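Local coordinates for Atu0111 protein (Agrobacterium tumefaciens, PDB 2FSQ) that is of unknown function but probably belongs to the 2H phosphoesterase superfamily, whose members typically cleave or form phosphodiester bonds through paired histidine motifs, at residues 38-50 with 81-94. Residues are numbered along the deposited sequence; the frame is centred on the assembly and turned at random.
Sequences LPEPGNTVVCHLV and SSLHMTVFQGVIES. With ACY (acetic acid), chain B.
H84 and T86 pair with H48 and V46 on adjacent antiparallel strands of a four-stranded sheet, in a sequence H-M-T-V that fits the first H-x-T motif of the 2H phosphoesterase superfamily. From its CB, which lies 3.4 Å from C47 O and over one face of the H48 ring, H84 places CG between its backbone N and carbonyl carbon (chi1 57°). The H84 ring crosses the V46 side chain at a slant, bringing H84 ND1 to 3.5 Å from V46 CG1, while H84 CE1 ends 3.7 Å from atom O of a bound acetic acid molecule and H84 NE2 lies slightly farther from the same oxygen. T86 OG1 lies in the plane of this ring, at its edge. T86 OG1 donates to OXT of the acetic acid (2.9 Å) and accepts from a water that also bonds T44 OG1. T182 OG1 holds the acetic acid as well; this ligand, probably from the crystallisation liquor, sits where a substrate phosphate might bind, as in other 2H enzymes.

Between V45 and V46 the register slips at a classic beta bulge. V45 O accepts from both V87 N (2.8 Å) and F88 N (3.2 Å), which approach from the same face of its carbonyl plane, and V45 N returns a bond to F88 O. On the face bearing V45, its side chain and that of F88 also contact helix 150-167.

Past the bulge, a side chain takes over a ladder bond. N43 N donates to V91 O, but V91 N turns to N43 OD1 at 3.0 Å, standing 40° out of the amide plane, whereas N43 O, poorly angled to V91 N, is not bonded to it. N43 ND2 is held by T115 OG1 of helix 111-121. At the far end the extended E40 side chain forms a salt bridge to R30 through OE2, while its OE1 accepts from S94 OG at 2.6 Å on the anti lone pair.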
loop_
_atom_site.group_PDB
_atom_site.type_symbol
_atom_site.label_atom_id
_atom_site.label_comp_id
_atom_site.label_asym_id
_atom_site.label_seq_id
_atom_site.Cartn_x
_atom_site.Cartn_y
_atom_site.Cartn_z
ATOM N N LEU A 38 14.361 0.770 -6.193
ATOM C CA LEU A 38 14.909 0.422 -7.502
ATOM C C LEU A 38 13.850 0.506 -8.591
ATOM O O LEU A 38 12.652 0.494 -8.307
ATOM C CB LEU A 38 15.500 -0.996 -7.463
ATOM C CG LEU A 38 16.625 -1.268 -6.459
ATOM C CD1 LEU A 38 16.991 -2.742 -6.463
ATOM C CD2 LEU A 38 17.854 -0.397 -6.702
ATOM N N PRO A 39 14.279 0.614 -9.854
ATOM C CA PRO A 39 13.309 0.684 -10.950
ATOM C C PRO A 39 12.439 -0.570 -11.012
ATOM O O PRO A 39 12.952 -1.692 -11.083
ATOM C CB PRO A 39 14.186 0.761 -12.203
ATOM C CG PRO A 39 15.508 1.214 -11.711
ATOM C CD PRO A 39 15.671 0.712 -10.331
ATOM N N GLU A 40 11.129 -0.371 -10.972
ATOM C CA GLU A 40 10.160 -1.469 -10.943
ATOM C C GLU A 40 8.811 -0.921 -11.453
ATOM O O GLU A 40 7.868 -0.750 -10.669
ATOM C CB GLU A 40 10.041 -2.015 -9.507
ATOM C CG GLU A 40 9.325 -3.356 -9.436
ATOM C CD GLU A 40 9.057 -3.830 -8.001
ATOM O OE1 GLU A 40 8.542 -4.957 -7.834
ATOM O OE2 GLU A 40 9.336 -3.071 -7.047
ATOM N N PRO A 41 8.740 -0.573 -12.755
ATOM C CA PRO A 41 7.583 0.208 -13.214
ATOM C C PRO A 41 6.283 -0.561 -13.285
ATOM O O PRO A 41 6.271 -1.759 -13.539
ATOM C CB PRO A 41 7.974 0.676 -14.621
ATOM C CG PRO A 41 9.435 0.367 -14.751
ATOM C CD PRO A 41 9.762 -0.736 -13.807
ATOM N N GLY A 42 5.188 0.159 -13.089
ATOM C CA GLY A 42 3.875 -0.456 -13.137
ATOM C C GLY A 42 2.790 0.590 -13.144
ATOM O O GLY A 42 3.053 1.789 -13.348
ATOM N N ASN A 43 1.568 0.135 -12.897
ATOM C CA ASN A 43 0.442 1.026 -12.745
ATOM C C ASN A 43 -0.485 0.469 -11.661
ATOM O O ASN A 43 -0.282 -0.659 -11.193
ATOM C CB ASN A 43 -0.259 1.283 -14.090
ATOM C CG ASN A 43 -0.689 0.010 -14.793
ATOM O OD1 ASN A 43 -1.295 -0.872 -14.196
ATOM N ND2 ASN A 43 -0.423 -0.061 -16.097
ATOM N N THR A 44 -1.445 1.275 -11.216
ATOM C CA THR A 44 -2.191 0.938 -10.009
ATOM C C THR A 44 -3.318 1.935 -9.802
ATOM O O THR A 44 -3.282 3.020 -10.378
ATOM C CB THR A 44 -1.251 0.948 -8.778
ATOM O OG1 THR A 44 -1.961 0.539 -7.606
ATOM C CG2 THR A 44 -0.656 2.319 -8.536
ATOM N N VAL A 45 -4.304 1.569 -8.980
ATOM C CA VAL A 45 -5.306 2.518 -8.523
ATOM C C VAL A 45 -5.079 2.763 -7.028
ATOM O O VAL A 45 -5.127 1.830 -6.215
ATOM C CB VAL A 45 -6.738 2.028 -8.737
ATOM C CG1 VAL A 45 -7.724 3.123 -8.273
ATOM C CG2 VAL A 45 -6.972 1.700 -10.213
ATOM N N VAL A 46 -4.843 4.029 -6.672
ATOM C CA VAL A 46 -4.562 4.356 -5.276
ATOM C C VAL A 46 -5.275 5.628 -4.854
ATOM O O VAL A 46 -5.683 6.412 -5.704
ATOM C CB VAL A 46 -3.024 4.559 -5.017
ATOM C CG1 VAL A 46 -2.219 3.447 -5.615
ATOM C CG2 VAL A 46 -2.528 5.907 -5.529
ATOM N N CYS A 47 -5.396 5.809 -3.539
ATOM C CA CYS A 47 -5.837 7.070 -2.930
ATOM C C CYS A 47 -4.661 7.685 -2.193
ATOM O O CYS A 47 -4.198 7.123 -1.192
ATOM C CB CYS A 47 -6.950 6.812 -1.915
ATOM S SG CYS A 47 -8.486 6.173 -2.612
ATOM N N HIS A 48 -4.164 8.832 -2.664
ATOM C CA HIS A 48 -3.113 9.531 -1.939
ATOM C C HIS A 48 -3.710 10.218 -0.703
ATOM O O HIS A 48 -4.920 10.411 -0.621
ATOM C CB HIS A 48 -2.455 10.599 -2.806
ATOM C CG HIS A 48 -1.441 10.070 -3.777
ATOM N ND1 HIS A 48 -1.773 9.687 -5.055
ATOM C CD2 HIS A 48 -0.101 9.901 -3.668
ATOM C CE1 HIS A 48 -0.684 9.286 -5.693
ATOM N NE2 HIS A 48 0.345 9.407 -4.875
ATOM N N LEU A 49 -2.863 10.586 0.254
ATOM C CA LEU A 49 -3.288 11.502 1.322
ATOM C C LEU A 49 -3.475 12.907 0.752
ATOM O O LEU A 49 -3.008 13.219 -0.349
ATOM C CB LEU A 49 -2.265 11.520 2.452
ATOM C CG LEU A 49 -1.947 10.172 3.093
ATOM C CD1 LEU A 49 -0.941 10.323 4.215
ATOM C CD2 LEU A 49 -3.219 9.489 3.612
ATOM N N VAL A 50 -4.192 13.740 1.493
ATOM C CA VAL A 50 -4.344 15.146 1.149
ATOM C C VAL A 50 -3.197 15.945 1.799
ATOM O O VAL A 50 -3.079 16.000 3.023
ATOM C CB VAL A 50 -5.721 15.668 1.590
ATOM C CG1 VAL A 50 -5.837 17.163 1.327
ATOM C CG2 VAL A 50 -6.840 14.910 0.877
ATOM N N SER A 81 5.399 12.289 0.331
ATOM C CA SER A 81 4.496 12.652 -0.761
ATOM C C SER A 81 3.957 11.439 -1.549
ATOM O O SER A 81 3.071 11.608 -2.387
ATOM C CB SER A 81 5.149 13.626 -1.743
ATOM O OG SER A 81 6.270 13.016 -2.370
ATOM N N SER A 82 4.527 10.253 -1.302
ATOM C CA SER A 82 4.084 9.013 -1.959
ATOM C C SER A 82 3.019 8.269 -1.190
ATOM O O SER A 82 2.507 7.283 -1.698
ATOM C CB SER A 82 5.246 8.046 -2.178
ATOM O OG SER A 82 5.631 7.437 -0.952
ATOM N N LEU A 83 2.717 8.693 0.034
ATOM C CA LEU A 83 1.823 7.906 0.885
ATOM C C LEU A 83 0.448 7.748 0.263
ATOM O O LEU A 83 -0.148 8.703 -0.242
ATOM C CB LEU A 83 1.716 8.523 2.279
ATOM C CG LEU A 83 3.007 8.490 3.113
ATOM C CD1 LEU A 83 2.874 9.283 4.430
ATOM C CD2 LEU A 83 3.530 7.062 3.378
ATOM N N HIS A 84 -0.051 6.513 0.287
ATOM C CA HIS A 84 -1.311 6.215 -0.371
ATOM C C HIS A 84 -1.874 4.923 0.163
ATOM O O HIS A 84 -1.141 4.097 0.709
ATOM C CB HIS A 84 -1.097 6.019 -1.888
ATOM C CG HIS A 84 -0.109 4.940 -2.212
ATOM N ND1 HIS A 84 -0.457 3.654 -2.581
ATOM C CD2 HIS A 84 1.242 4.982 -2.230
ATOM C CE1 HIS A 84 0.646 2.945 -2.782
ATOM N NE2 HIS A 84 1.688 3.733 -2.581
HETATM N N MSE A 85 -3.177 4.754 -0.003
HETATM C CA MSE A 85 -3.795 3.452 0.182
HETATM C C MSE A 85 -4.107 2.906 -1.206
HETATM O O MSE A 85 -4.882 3.502 -1.951
HETATM C CB MSE A 85 -5.103 3.555 0.973
HETATM C CG MSE A 85 -5.694 2.171 1.213
HETATM SE SE MSE A 85 -7.490 2.288 2.020
HETATM C CE MSE A 85 -8.481 2.538 0.367
ATOM N N THR A 86 -3.546 1.752 -1.555
ATOM C CA THR A 86 -3.916 1.100 -2.822
ATOM C C THR A 86 -5.366 0.608 -2.736
ATOM O O THR A 86 -5.803 0.068 -1.715
ATOM C CB THR A 86 -2.953 -0.046 -3.111
ATOM O OG1 THR A 86 -1.642 0.510 -3.217
ATOM C CG2 THR A 86 -3.299 -0.783 -4.420
ATOM N N VAL A 87 -6.121 0.880 -3.799
ATOM C CA VAL A 87 -7.491 0.379 -3.909
ATOM C C VAL A 87 -7.499 -0.897 -4.751
ATOM O O VAL A 87 -8.144 -1.873 -4.393
ATOM C CB VAL A 87 -8.413 1.424 -4.551
ATOM C CG1 VAL A 87 -9.845 0.897 -4.709
ATOM C CG2 VAL A 87 -8.415 2.693 -3.693
ATOM N N PHE A 88 -6.758 -0.894 -5.861
ATOM C CA PHE A 88 -6.667 -2.085 -6.723
ATOM C C PHE A 88 -5.329 -2.067 -7.431
ATOM O O PHE A 88 -5.024 -1.102 -8.132
ATOM C CB PHE A 88 -7.817 -2.090 -7.744
ATOM C CG PHE A 88 -7.919 -3.370 -8.520
ATOM C CD1 PHE A 88 -8.695 -4.412 -8.049
ATOM C CD2 PHE A 88 -7.246 -3.530 -9.735
ATOM C CE1 PHE A 88 -8.808 -5.605 -8.757
ATOM C CE2 PHE A 88 -7.341 -4.733 -10.449
ATOM C CZ PHE A 88 -8.138 -5.751 -9.977
ATOM N N GLN A 89 -4.504 -3.102 -7.217
ATOM C CA GLN A 89 -3.193 -3.167 -7.867
ATOM C C GLN A 89 -3.350 -3.321 -9.364
ATOM O O GLN A 89 -4.112 -4.174 -9.816
ATOM C CB GLN A 89 -2.390 -4.377 -7.398
ATOM C CG GLN A 89 -1.862 -4.299 -5.995
ATOM C CD GLN A 89 -0.868 -5.428 -5.698
ATOM O OE1 GLN A 89 -0.325 -6.043 -6.613
ATOM N NE2 GLN A 89 -0.634 -5.700 -4.420
ATOM N N GLY A 90 -2.568 -2.553 -10.121
ATOM C CA GLY A 90 -2.466 -2.745 -11.570
ATOM C C GLY A 90 -1.334 -3.733 -11.849
ATOM O O GLY A 90 -0.996 -4.578 -11.018
ATOM N N VAL A 91 -0.717 -3.613 -13.013
ATOM C CA VAL A 91 0.380 -4.523 -13.369
ATOM C C VAL A 91 1.718 -3.959 -12.926
ATOM O O VAL A 91 1.839 -2.770 -12.623
ATOM C CB VAL A 91 0.425 -4.851 -14.893
ATOM C CG1 VAL A 91 -0.862 -5.533 -15.313
ATOM C CG2 VAL A 91 0.680 -3.583 -15.711
ATOM N N ILE A 92 2.731 -4.816 -12.896
ATOM C CA ILE A 92 4.078 -4.379 -12.537
ATOM C C ILE A 92 5.125 -5.214 -13.271
ATOM O O ILE A 92 4.919 -6.407 -13.527
ATOM C CB ILE A 92 4.275 -4.362 -10.970
ATOM C CG1 ILE A 92 5.489 -3.519 -10.567
ATOM C CG2 ILE A 92 4.341 -5.791 -10.399
ATOM C CD1 ILE A 92 5.608 -3.295 -9.030
ATOM N N GLU A 93 6.251 -4.576 -13.598
ATOM C CA GLU A 93 7.306 -5.178 -14.404
ATOM C C GLU A 93 7.828 -6.492 -13.828
ATOM O O GLU A 93 8.205 -7.406 -14.576
ATOM C CB GLU A 93 8.451 -4.170 -14.512
ATOM C CG GLU A 93 9.695 -4.700 -15.211
ATOM C CD GLU A 93 9.447 -5.057 -16.669
ATOM O OE1 GLU A 93 8.687 -4.336 -17.341
ATOM O OE2 GLU A 93 10.024 -6.059 -17.139
ATOM N N SER A 94 7.842 -6.558 -12.494
ATOM C CA SER A 94 8.376 -7.676 -11.745
ATOM C C SER A 94 7.426 -8.862 -11.603
ATOM O O SER A 94 7.795 -9.864 -10.989
ATOM C CB SER A 94 8.785 -7.208 -10.351
ATOM O OG SER A 94 7.730 -6.469 -9.753
HETATM C C ACY B . 1.105 -1.167 -1.118
HETATM O O ACY B . 1.653 -0.063 -0.854
HETATM O OXT ACY B . 0.023 -1.286 -1.753
HETATM C CH3 ACY B . 1.746 -2.423 -0.597
HETATM O O HOH W 1 0.997 -2.437 -9.251
HETATM O O HOH W 2 -0.413 0.556 -5.577
HETATM O O HOH W 3 3.138 9.808 -5.261
HETATM O O HOH W 4 0.056 11.420 -0.288
#